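Local atomic coordinates of endo-beta-mannanase (Opitutaceae bacterium TAV5, PDB entry 7BOB), a protein that hydrolyses beta-1,4-mannosidic bonds as an exo-acting glycoside hydrolase of family 5, probably releasing mannose from mannan-derived chains in the termite hindgut. Residues E156-P161 against G194-Q199; Q198-D203 against P265-C270; A166-V171 against G205-G210; V236-G241 against L278-G283. One frame throughout, in Å; residues are numbered along the deposited sequence.

Overall arrangement
All four interactions are buried, and all belong to the family 5 beta/alpha barrel. Interaction 4 pairs two parallel barrel strands through backbone bonds, with a polar group of side chains at their C-terminal ends. Interaction 1 joins two loops beside it and is rich in carboxylates; Glu156 of interaction 1 bonds to His240 of interaction 4. Interaction 2 shares Gln198 and Gln199 with interaction 1 but is apolar, setting helix 198-201 against helix 258-272. Interaction 3 lies farthest from the chain centre, about 15 Å from it. There the loop after helix 198-201 packs on the start of helix 168-183 through flat groups and a bridging water.

Interaction 1: E156-P161 against G194-Q199; sequences ELDALP and GCDHQQ
Glu156 N donates to Gly194 O at 2.8 Å, and the CA atoms of Glu156 and Cys195 are 4.4 Å apart. Gly194 has a positive phi of 85°. Asp158 carries most of the side-chain contact. Its CG sits between the backbone N and the carbonyl carbon (chi1 62°), which turns the carboxylate toward 194-199. Asp158 OD1 accepts the backbone N of Asp196 in a long bond of 3.3 Å, on its syn side but tilted out of the carboxylate plane, and also rests against Cys195 CB. Asp158 OD2 comes within 2.6 Å of Asp196 OD1, with the two carboxylate planes nearly perpendicular. One of these two acids probably holds a proton. Asp196 OD1 also takes the capping bond from Gln198 N at 2.8 Å, which fixes Asp196 before helix 198-201. The loop 156-161 follows barrel strand 151-154. Glu156 comes after an asparagine, Asn155, and matches the position of the acid/base glutamate in family 5 enzymes, so this contact probably lies beside the active site. The Glu156 and Asp196 side chains cross at about a right angle, with Glu156 CD 3.5 Å from Asp196 OD2. Glu156 OE2 is hydrogen-bonded to His240. Asp196 O is gripped from opposite faces by Gln199 NE2 and Gln199 N, and the same NE2 also donates to Thr238 O. Gln198 CB lies 3.1 Å from Asp158 OD2, while Trp206 touches both Asp158 and Cys195.

Interaction 2: Q198-D203 against P265-C270; sequences QQVIAD and PFYVKC
Val200 and Ile201 make the apolar contact with Phe266, Tyr267 and Cys270, and no hydrogen bond crosses it. Val200 faces three residues with its two methyls. CG1 is anti to the backbone N (chi1 180°) and approaches Phe266 CE2 obliquely, at 4.2 Å. Val200 CG2 meets Cys270 CB at 4.1 Å and also borders the Tyr267 ring. Between the methyls, Val200 CB lies 4.0 Å from Tyr267 CD1. Ile201 uses its CG2 branch, which touches Tyr267 CE1 at 3.6 Å and lies equally near its OH. These are ordinary van der Waals distances; the Ile201 methyl comes closer.

Sulfur and aromatic groups meet within 265-270. Cys270 SG lies 3.6 Å above the plane of the Phe266 ring, displaced toward the rim. The polar end of Tyr267 is tied elsewhere, its OH bonded to His248, which fixes the outer end of the ring beside Ile201.

The contact packs the short helix 198-201 against helix 258-272 of the barrel. Met239 of strand 237-241 touches Tyr267 and Val268. Helix 406-422, which follows the barrel in the chain, touches Ile201 and Phe266, and helix 292-309 touches Pro265 and Val268.

Interaction 3: A166-V171 against G205-G210; sequences ATPAQV and GWRLGG
Val171 CG1 lies over one face of the Trp206 indole, and Pro168 lies over one face of the Arg207 guanidinium. The valine methyl is 3.7 Å from the centroid of the five-membered ring and 20° off its normal, a CH-pi contact near the NE1 side. A chi1 of 168° puts Val171 CG1 anti to the backbone N and sends it to the indole, and the two side chains cross at about a right angle. Pro168 CB sits 3.5 Å above the guanidinium plane, toward its rim, while CG comes within 3.2 Å of Arg207 NH2. The arginine chain is extended from CG to NE. Its NH2 makes a salt bridge to Asp203 and also bonds Arg396 O, so the flat group is held while the proline ring covers it.

Between these two contacts the backbones meet. Gly205, with no side chain, lets them come close: Pro168 CA and Gly205 CA are 4.3 Å apart. One water bridges the carbonyls, donating to Pro168 O at 2.9 Å and to Gly205 O at 2.6 Å. Thr167 and Gln170 form a capping box at the start of barrel helix 168-183. Thr167 OG1 accepts from Gln170 N, and Thr167 N donates to Gln170 OE1.

No direct hydrogen bond joins the segments. Cohesion therefore rests on packing, CH-pi contact and the water, and the buried Trp206 NE1 has no hydrogen-bond partner in the model.

Interaction 4: V236-G241 against L278-G283; sequences VLTMHG and LLQEFG
His240 and Glu281 form the tight part of this contact. Glu281 CG lies 3.6 Å from the centroid of the His240 ring and 3° off its normal, a CH-pi contact. The carboxylate stacks on the same ring, its plane 24° from the ring plane. At the ring edge, His240 NE2 donates to Gln280 OE1 at 2.7 Å, in the ring plane and on a lone pair of the amide, with a nearly straight N-H...O angle of 172°. The ring's ND1 is bonded to Glu156. Gln280 NE2 goes on to Gln96 and Asp152.

Strands 237-241 and 277-282 are parallel neighbours in the beta/alpha barrel, joined by a beta-alpha-beta crossover through helix 258-272. Glu281 is at the position of the family 5 nucleophile and probably has that role. Its OE1 is hydrogen-bonded to Tyr242 OH, and OE2 makes a salt bridge to Arg58. Backbone bonds run from Leu278 N to Leu237 O and from Met239 N to Leu278 O, both 3.0 Å. The register then slips by one residue at Gln280, whose N reaches Met239 O in a bent bond, and His240 pairs with Glu281.

The far end is looser. Gly241 N still bonds Glu281 O at 3.1 Å, but beyond it a water bridges Gly241 O, at 2.9 Å, to Gly283 O, at 3.0 Å.

Interaction 1: E156-P161 against G194-Q199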
loop_
_atom_site.group_PDB
_atom_site.type_symbol
_atom_site.label_atom_id
_atom_site.label_comp_id
_atom_site.label_asym_id
_atom_site.label_seq_id
_atom_site.Cartn_x
_atom_site.Cartn_y
_atom_site.Cartn_z
ATOM N N GLU A 156 19.372 5.878 17.265
ATOM C CA GLU A 156 18.577 5.685 16.051
ATOM C C GLU A 156 17.093 5.831 16.355
ATOM O O GLU A 156 16.269 4.977 16.013
ATOM C CB GLU A 156 18.890 4.332 15.410
ATOM C CG GLU A 156 20.385 4.179 15.084
ATOM C CD GLU A 156 20.680 3.145 14.016
ATOM O OE1 GLU A 156 19.909 2.156 13.892
ATOM O OE2 GLU A 156 21.701 3.322 13.300
ATOM N N LEU A 157 16.760 6.929 17.039
ATOM C CA LEU A 157 15.380 7.161 17.429
ATOM C C LEU A 157 14.488 7.287 16.207
ATOM O O LEU A 157 13.275 7.081 16.307
ATOM C CB LEU A 157 15.280 8.408 18.307
ATOM C CG LEU A 157 15.902 8.274 19.715
ATOM C CD1 LEU A 157 16.294 9.646 20.284
ATOM C CD2 LEU A 157 14.971 7.525 20.662
ATOM N N ASP A 158 15.075 7.591 15.050
ATOM C CA ASP A 158 14.326 7.718 13.816
ATOM C C ASP A 158 14.018 6.375 13.162
ATOM O O ASP A 158 13.288 6.348 12.171
ATOM C CB ASP A 158 15.118 8.591 12.855
ATOM C CG ASP A 158 16.454 7.979 12.513
ATOM O OD1 ASP A 158 17.282 7.806 13.399
ATOM O OD2 ASP A 158 16.681 7.627 11.357
ATOM N N ALA A 159 14.600 5.284 13.645
ATOM C CA ALA A 159 14.300 3.950 13.151
ATOM C C ALA A 159 13.103 3.325 13.852
ATOM O O ALA A 159 12.643 2.261 13.429
ATOM C CB ALA A 159 15.518 3.038 13.338
ATOM N N LEU A 160 12.621 3.957 14.922
ATOM C CA LEU A 160 11.580 3.387 15.753
ATOM C C LEU A 160 10.240 3.386 15.016
ATOM O O LEU A 160 9.890 4.374 14.357
ATOM C CB LEU A 160 11.444 4.189 17.042
ATOM C CG LEU A 160 12.545 3.989 18.081
ATOM C CD1 LEU A 160 12.469 5.082 19.136
ATOM C CD2 LEU A 160 12.466 2.591 18.697
ATOM N N PRO A 161 9.459 2.312 15.135
ATOM C CA PRO A 161 8.091 2.350 14.580
ATOM C C PRO A 161 7.308 3.541 15.092
ATOM O O PRO A 161 6.409 4.028 14.398
ATOM C CB PRO A 161 7.450 1.033 15.057
ATOM C CG PRO A 161 8.495 0.281 15.801
ATOM C CD PRO A 161 9.682 1.187 16.055
ATOM N N GLY A 194 21.862 11.039 17.717
ATOM C CA GLY A 194 21.907 9.594 17.605
ATOM C C GLY A 194 21.212 9.022 16.372
ATOM O O GLY A 194 21.119 7.791 16.243
ATOM N N CYS A 195 20.735 9.869 15.464
ATOM C CA CYS A 195 19.980 9.441 14.293
ATOM C C CYS A 195 20.898 8.901 13.191
ATOM O O CYS A 195 22.116 9.124 13.184
ATOM C CB CYS A 195 19.148 10.609 13.759
ATOM S SG CYS A 195 17.773 11.085 14.856
ATOM N N ASP A 196 20.293 8.194 12.234
ATOM C CA ASP A 196 21.067 7.586 11.165
ATOM C C ASP A 196 20.702 8.215 9.827
ATOM O O ASP A 196 20.172 9.332 9.787
ATOM C CB ASP A 196 20.884 6.060 11.158
ATOM C CG ASP A 196 19.439 5.620 10.883
ATOM O OD1 ASP A 196 18.667 6.399 10.300
ATOM O OD2 ASP A 196 19.066 4.478 11.245
ATOM N N HIS A 197 20.963 7.505 8.727
ATOM C CA HIS A 197 20.761 8.088 7.406
ATOM C C HIS A 197 19.287 8.225 7.033
ATOM O O HIS A 197 18.979 8.887 6.036
ATOM C CB HIS A 197 21.531 7.274 6.356
ATOM C CG HIS A 197 21.002 5.889 6.140
ATOM N ND1 HIS A 197 20.802 4.993 7.172
ATOM C CD2 HIS A 197 20.635 5.243 5.003
ATOM C CE1 HIS A 197 20.317 3.862 6.683
ATOM N NE2 HIS A 197 20.205 3.986 5.370
ATOM N N GLN A 198 18.365 7.671 7.821
ATOM C CA GLN A 198 16.963 7.909 7.515
ATOM C C GLN A 198 16.569 9.366 7.683
ATOM O O GLN A 198 15.505 9.755 7.189
ATOM C CB GLN A 198 16.079 7.003 8.356
ATOM C CG GLN A 198 16.454 5.562 8.140
ATOM C CD GLN A 198 15.298 4.660 8.274
ATOM O OE1 GLN A 198 14.319 4.803 7.558
ATOM N NE2 GLN A 198 15.365 3.737 9.236
ATOM N N GLN A 199 17.410 10.183 8.325
ATOM C CA GLN A 199 17.219 11.625 8.245
ATOM C C GLN A 199 17.188 12.101 6.799
ATOM O O GLN A 199 16.501 13.085 6.491
ATOM C CB GLN A 199 18.341 12.365 8.978
ATOM C CG GLN A 199 18.461 12.090 10.459
ATOM C CD GLN A 199 19.714 12.733 11.030
ATOM O OE1 GLN A 199 19.695 13.897 11.436
ATOM N NE2 GLN A 199 20.813 11.997 11.013
#

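Interaction 2: Q198-D203 against P265-C270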
loop_
_atom_site.group_PDB
_atom_site.type_symbol
_atom_site.label_atom_id
_atom_site.label_comp_id
_atom_site.label_asym_id
_atom_site.label_seq_id
_atom_site.Cartn_x
_atom_site.Cartn_y
_atom_site.Cartn_z
ATOM N N GLN A 198 18.365 7.671 7.821
ATOM C CA GLN A 198 16.963 7.909 7.515
ATOM C C GLN A 198 16.569 9.366 7.683
ATOM O O GLN A 198 15.505 9.755 7.189
ATOM C CB GLN A 198 16.079 7.003 8.356
ATOM C CG GLN A 198 16.454 5.562 8.140
ATOM C CD GLN A 198 15.298 4.660 8.274
ATOM O OE1 GLN A 198 14.319 4.803 7.558
ATOM N NE2 GLN A 198 15.365 3.737 9.236
ATOM N N GLN A 199 17.410 10.183 8.325
ATOM C CA GLN A 199 17.219 11.625 8.245
ATOM C C GLN A 199 17.188 12.101 6.799
ATOM O O GLN A 199 16.501 13.085 6.491
ATOM C CB GLN A 199 18.341 12.365 8.978
ATOM C CG GLN A 199 18.461 12.090 10.459
ATOM C CD GLN A 199 19.714 12.733 11.030
ATOM O OE1 GLN A 199 19.695 13.897 11.436
ATOM N NE2 GLN A 199 20.813 11.997 11.013
ATOM N N VAL A 200 17.944 11.442 5.913
ATOM C CA VAL A 200 18.047 11.845 4.507
ATOM C C VAL A 200 17.042 11.104 3.627
ATOM O O VAL A 200 16.400 11.703 2.763
ATOM C CB VAL A 200 19.481 11.616 3.988
ATOM C CG1 VAL A 200 19.575 12.038 2.528
ATOM C CG2 VAL A 200 20.504 12.387 4.834
ATOM N N ILE A 201 16.913 9.785 3.806
ATOM C CA ILE A 201 16.177 8.952 2.862
ATOM C C ILE A 201 14.719 8.692 3.263
ATOM O O ILE A 201 13.982 8.082 2.475
ATOM C CB ILE A 201 16.905 7.610 2.638
ATOM C CG1 ILE A 201 16.831 6.748 3.908
ATOM C CG2 ILE A 201 18.391 7.848 2.174
ATOM C CD1 ILE A 201 17.051 5.270 3.663
ATOM N N ALA A 202 14.282 9.098 4.464
ATOM C CA ALA A 202 12.866 8.976 4.831
ATOM C C ALA A 202 12.397 10.240 5.543
ATOM O O ALA A 202 13.186 11.147 5.831
ATOM C CB ALA A 202 12.611 7.735 5.699
ATOM N N ASP A 203 11.090 10.317 5.808
ATOM C CA ASP A 203 10.533 11.357 6.677
ATOM C C ASP A 203 10.015 10.657 7.928
ATOM O O ASP A 203 8.885 10.175 7.966
ATOM C CB ASP A 203 9.428 12.185 6.031
ATOM C CG ASP A 203 9.002 13.372 6.914
ATOM O OD1 ASP A 203 9.649 13.618 7.965
ATOM O OD2 ASP A 203 8.038 14.076 6.546
ATOM N N PRO A 265 29.733 9.150 2.523
ATOM C CA PRO A 265 30.139 10.557 2.321
ATOM C C PRO A 265 29.013 11.439 1.830
ATOM O O PRO A 265 28.936 12.613 2.217
ATOM C CB PRO A 265 31.264 10.462 1.274
ATOM C CG PRO A 265 31.785 9.072 1.417
ATOM C CD PRO A 265 30.590 8.225 1.759
ATOM N N PHE A 266 28.134 10.908 0.979
ATOM C CA PHE A 266 26.987 11.688 0.530
ATOM C C PHE A 266 26.070 12.043 1.694
ATOM O O PHE A 266 25.628 13.194 1.818
ATOM C CB PHE A 266 26.223 10.927 -0.547
ATOM C CG PHE A 266 24.855 11.470 -0.796
ATOM C CD1 PHE A 266 24.667 12.562 -1.649
ATOM C CD2 PHE A 266 23.745 10.908 -0.165
ATOM C CE1 PHE A 266 23.388 13.074 -1.869
ATOM C CE2 PHE A 266 22.456 11.413 -0.396
ATOM C CZ PHE A 266 22.284 12.497 -1.250
ATOM N N TYR A 267 25.754 11.060 2.549
ATOM C CA TYR A 267 24.924 11.337 3.728
ATOM C C TYR A 267 25.579 12.372 4.635
ATOM O O TYR A 267 24.902 13.265 5.166
ATOM C CB TYR A 267 24.670 10.058 4.528
ATOM C CG TYR A 267 23.841 9.024 3.797
ATOM C CD1 TYR A 267 22.702 9.389 3.101
ATOM C CD2 TYR A 267 24.192 7.680 3.825
ATOM C CE1 TYR A 267 21.948 8.442 2.438
ATOM C CE2 TYR A 267 23.430 6.725 3.174
ATOM C CZ TYR A 267 22.323 7.115 2.488
ATOM O OH TYR A 267 21.595 6.172 1.826
ATOM N N VAL A 268 26.898 12.248 4.844
ATOM C CA VAL A 268 27.617 13.209 5.676
ATOM C C VAL A 268 27.542 14.599 5.057
ATOM O O VAL A 268 27.285 15.589 5.754
ATOM C CB VAL A 268 29.075 12.748 5.887
ATOM C CG1 VAL A 268 29.918 13.830 6.611
ATOM C CG2 VAL A 268 29.097 11.438 6.664
ATOM N N LYS A 269 27.714 14.687 3.733
ATOM C CA LYS A 269 27.609 15.968 3.037
ATOM C C LYS A 269 26.251 16.623 3.272
ATOM O O LYS A 269 26.168 17.829 3.527
ATOM C CB LYS A 269 27.817 15.768 1.530
ATOM C CG LYS A 269 29.234 15.462 1.096
ATOM C CD LYS A 269 29.383 15.497 -0.445
ATOM C CE LYS A 269 30.722 14.890 -0.854
ATOM N NZ LYS A 269 30.909 14.810 -2.338
ATOM N N CYS A 270 25.163 15.859 3.133
ATOM C CA CYS A 270 23.848 16.424 3.423
ATOM C C CYS A 270 23.752 16.924 4.853
ATOM O O CYS A 270 23.334 18.061 5.097
ATOM C CB CYS A 270 22.748 15.407 3.135
ATOM S SG CYS A 270 22.761 14.849 1.412
#

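Interaction 3: A166-V171 against G205-G210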
loop_
_atom_site.group_PDB
_atom_site.type_symbol
_atom_site.label_atom_id
_atom_site.label_comp_id
_atom_site.label_asym_id
_atom_site.label_seq_id
_atom_site.Cartn_x
_atom_site.Cartn_y
_atom_site.Cartn_z
ATOM N N ALA A 166 3.682 9.004 15.316
ATOM C CA ALA A 166 3.681 10.345 15.873
ATOM C C ALA A 166 3.870 11.353 14.754
ATOM O O ALA A 166 4.624 11.106 13.813
ATOM C CB ALA A 166 4.789 10.511 16.902
ATOM N N THR A 167 3.196 12.494 14.865
ATOM C CA THR A 167 3.393 13.541 13.880
ATOM C C THR A 167 4.798 14.135 14.013
ATOM O O THR A 167 5.408 14.077 15.087
ATOM C CB THR A 167 2.365 14.649 14.056
ATOM O OG1 THR A 167 2.593 15.285 15.323
ATOM C CG2 THR A 167 0.911 14.087 13.979
ATOM N N PRO A 168 5.339 14.695 12.921
ATOM C CA PRO A 168 6.575 15.484 13.038
ATOM C C PRO A 168 6.518 16.539 14.139
ATOM O O PRO A 168 7.508 16.737 14.850
ATOM C CB PRO A 168 6.713 16.119 11.646
ATOM C CG PRO A 168 6.005 15.171 10.714
ATOM C CD PRO A 168 4.849 14.608 11.530
ATOM N N ALA A 169 5.387 17.236 14.288
ATOM C CA ALA A 169 5.256 18.208 15.368
ATOM C C ALA A 169 5.480 17.556 16.733
ATOM O O ALA A 169 6.111 18.153 17.621
ATOM C CB ALA A 169 3.875 18.873 15.313
ATOM N N GLN A 170 4.979 16.325 16.913
ATOM C CA GLN A 170 5.130 15.641 18.193
ATOM C C GLN A 170 6.566 15.171 18.424
ATOM O O GLN A 170 7.046 15.174 19.567
ATOM C CB GLN A 170 4.163 14.456 18.272
ATOM C CG GLN A 170 2.734 14.836 18.643
ATOM C CD GLN A 170 1.760 13.727 18.341
ATOM O OE1 GLN A 170 1.967 12.937 17.418
ATOM N NE2 GLN A 170 0.674 13.673 19.097
ATOM N N VAL A 171 7.248 14.716 17.366
ATOM C CA VAL A 171 8.659 14.359 17.491
ATOM C C VAL A 171 9.487 15.592 17.812
ATOM O O VAL A 171 10.387 15.550 18.661
ATOM C CB VAL A 171 9.168 13.675 16.208
ATOM C CG1 VAL A 171 10.711 13.578 16.213
ATOM C CG2 VAL A 171 8.511 12.303 16.020
ATOM N N GLY A 205 10.176 12.327 10.895
ATOM C CA GLY A 205 10.104 13.410 11.846
ATOM C C GLY A 205 11.453 13.858 12.374
ATOM O O GLY A 205 11.520 14.879 13.075
ATOM N N TRP A 206 12.535 13.138 12.053
ATOM C CA TRP A 206 13.891 13.536 12.445
ATOM C C TRP A 206 14.531 14.172 11.211
ATOM O O TRP A 206 15.055 13.477 10.335
ATOM C CB TRP A 206 14.669 12.342 12.986
ATOM C CG TRP A 206 14.163 11.919 14.357
ATOM C CD1 TRP A 206 13.175 11.004 14.629
ATOM C CD2 TRP A 206 14.605 12.418 15.631
ATOM N NE1 TRP A 206 12.980 10.901 15.992
ATOM C CE2 TRP A 206 13.844 11.757 16.627
ATOM C CE3 TRP A 206 15.568 13.360 16.026
ATOM C CZ2 TRP A 206 14.022 12.004 17.994
ATOM C CZ3 TRP A 206 15.737 13.607 17.375
ATOM C CH2 TRP A 206 14.973 12.925 18.349
ATOM N N ARG A 207 14.466 15.498 11.135
ATOM C CA ARG A 207 14.650 16.211 9.880
ATOM C C ARG A 207 15.873 17.108 9.905
ATOM O O ARG A 207 16.245 17.668 10.945
ATOM C CB ARG A 207 13.437 17.065 9.564
ATOM C CG ARG A 207 12.176 16.251 9.322
ATOM C CD ARG A 207 10.956 17.139 9.399
ATOM N NE ARG A 207 9.779 16.484 8.841
ATOM C CZ ARG A 207 8.591 17.068 8.723
ATOM N NH1 ARG A 207 8.430 18.323 9.138
ATOM N NH2 ARG A 207 7.568 16.402 8.179
ATOM N N LEU A 208 16.486 17.232 8.731
ATOM C CA LEU A 208 17.482 18.255 8.450
ATOM C C LEU A 208 16.747 19.453 7.873
ATOM O O LEU A 208 16.266 19.394 6.744
ATOM C CB LEU A 208 18.518 17.752 7.444
ATOM C CG LEU A 208 19.212 16.425 7.748
ATOM C CD1 LEU A 208 20.073 16.004 6.573
ATOM C CD2 LEU A 208 20.061 16.575 9.002
ATOM N N GLY A 209 16.641 20.533 8.632
ATOM C CA GLY A 209 16.153 21.749 8.016
ATOM C C GLY A 209 14.905 22.352 8.618
ATOM O O GLY A 209 13.773 21.924 8.324
ATOM N N GLY A 210 15.117 23.341 9.491
ATOM C CA GLY A 210 14.074 24.255 9.902
ATOM C C GLY A 210 14.562 25.689 9.774
ATOM O O GLY A 210 15.661 25.950 9.274
HETATM O O HOH W 1 9.793 16.808 13.075
#

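Interaction 4: V236-G241 against L278-G283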
loop_
_atom_site.group_PDB
_atom_site.type_symbol
_atom_site.label_atom_id
_atom_site.label_comp_id
_atom_site.label_asym_id
_atom_site.label_seq_id
_atom_site.Cartn_x
_atom_site.Cartn_y
_atom_site.Cartn_z
ATOM N N VAL A 236 25.045 18.622 17.932
ATOM C CA VAL A 236 25.844 17.863 16.977
ATOM C C VAL A 236 24.932 16.876 16.256
ATOM O O VAL A 236 24.428 15.928 16.872
ATOM C CB VAL A 236 26.999 17.109 17.649
ATOM C CG1 VAL A 236 27.774 16.344 16.595
ATOM C CG2 VAL A 236 27.918 18.076 18.415
ATOM N N LEU A 237 24.746 17.079 14.958
ATOM C CA LEU A 237 24.045 16.097 14.142
ATOM C C LEU A 237 24.889 14.834 14.054
ATOM O O LEU A 237 26.118 14.880 14.188
ATOM C CB LEU A 237 23.793 16.660 12.748
ATOM C CG LEU A 237 23.115 18.027 12.753
ATOM C CD1 LEU A 237 22.814 18.491 11.313
ATOM C CD2 LEU A 237 21.830 17.956 13.586
ATOM N N THR A 238 24.234 13.695 13.849
ATOM C CA THR A 238 24.967 12.449 13.659
ATOM C C THR A 238 24.590 11.781 12.334
ATOM O O THR A 238 23.523 12.026 11.764
ATOM C CB THR A 238 24.719 11.466 14.811
ATOM O OG1 THR A 238 23.347 11.077 14.793
ATOM C CG2 THR A 238 25.055 12.097 16.157
ATOM N N MET A 239 25.495 10.923 11.853
ATOM C CA MET A 239 25.265 10.088 10.682
ATOM C C MET A 239 25.791 8.693 10.985
ATOM O O MET A 239 26.819 8.536 11.657
ATOM C CB MET A 239 25.947 10.662 9.433
ATOM C CG MET A 239 25.562 9.969 8.123
ATOM S SD MET A 239 23.758 9.761 8.013
ATOM C CE MET A 239 23.196 11.472 8.027
ATOM N N HIS A 240 25.032 7.693 10.563
ATOM C CA HIS A 240 25.375 6.279 10.650
ATOM C C HIS A 240 25.337 5.708 9.245
ATOM O O HIS A 240 24.449 6.049 8.462
ATOM C CB HIS A 240 24.365 5.477 11.486
ATOM C CG HIS A 240 24.244 5.911 12.912
ATOM N ND1 HIS A 240 23.393 5.284 13.800
ATOM C CD2 HIS A 240 24.863 6.891 13.608
ATOM C CE1 HIS A 240 23.487 5.867 14.984
ATOM N NE2 HIS A 240 24.373 6.844 14.896
ATOM N N GLY A 241 26.242 4.797 8.935
ATOM C CA GLY A 241 26.146 4.248 7.603
ATOM C C GLY A 241 26.914 2.969 7.423
ATOM O O GLY A 241 28.000 2.787 7.994
ATOM N N LEU A 278 28.885 14.213 13.334
ATOM C CA LEU A 278 29.720 13.129 13.822
ATOM C C LEU A 278 29.365 11.845 13.086
ATOM O O LEU A 278 28.190 11.456 13.047
ATOM C CB LEU A 278 29.506 12.931 15.332
ATOM C CG LEU A 278 30.176 11.720 15.980
ATOM C CD1 LEU A 278 31.678 11.896 15.816
ATOM C CD2 LEU A 278 29.856 11.558 17.481
ATOM N N LEU A 279 30.371 11.170 12.528
ATOM C CA LEU A 279 30.151 9.832 11.982
ATOM C C LEU A 279 30.070 8.887 13.168
ATOM O O LEU A 279 31.040 8.221 13.542
ATOM C CB LEU A 279 31.257 9.425 11.015
ATOM C CG LEU A 279 30.999 8.115 10.262
ATOM C CD1 LEU A 279 29.741 8.231 9.419
ATOM C CD2 LEU A 279 32.189 7.673 9.388
ATOM N N GLN A 280 28.879 8.841 13.776
ATOM C CA GLN A 280 28.705 8.200 15.077
ATOM C C GLN A 280 28.709 6.681 15.000
ATOM O O GLN A 280 28.921 6.013 16.027
ATOM C CB GLN A 280 27.404 8.674 15.699
ATOM C CG GLN A 280 27.216 8.290 17.160
ATOM C CD GLN A 280 25.882 8.745 17.645
ATOM O OE1 GLN A 280 24.870 8.538 16.968
ATOM N NE2 GLN A 280 25.859 9.398 18.802
ATOM N N GLU A 281 28.484 6.131 13.809
ATOM C CA GLU A 281 28.479 4.694 13.567
ATOM C C GLU A 281 28.902 4.487 12.126
ATOM O O GLU A 281 28.278 5.047 11.219
ATOM C CB GLU A 281 27.090 4.062 13.738
ATOM C CG GLU A 281 26.592 3.811 15.134
ATOM C CD GLU A 281 25.215 3.115 15.099
ATOM O OE1 GLU A 281 24.898 2.450 14.074
ATOM O OE2 GLU A 281 24.444 3.269 16.065
ATOM N N PHE A 282 29.914 3.656 11.915
ATOM C CA PHE A 282 30.190 3.169 10.583
ATOM C C PHE A 282 30.757 1.770 10.729
ATOM O O PHE A 282 31.371 1.447 11.746
ATOM C CB PHE A 282 31.159 4.098 9.837
ATOM C CG PHE A 282 32.558 3.968 10.305
ATOM C CD1 PHE A 282 32.971 4.594 11.475
ATOM C CD2 PHE A 282 33.456 3.170 9.609
ATOM C CE1 PHE A 282 34.282 4.453 11.920
ATOM C CE2 PHE A 282 34.758 3.017 10.052
ATOM C CZ PHE A 282 35.176 3.665 11.208
ATOM N N GLY A 283 30.534 0.936 9.724
ATOM C CA GLY A 283 31.005 -0.434 9.819
ATOM C C GLY A 283 31.001 -1.084 8.461
ATOM O O GLY A 283 30.414 -0.560 7.512
HETATM O O HOH W 2 30.290 2.185 6.386
#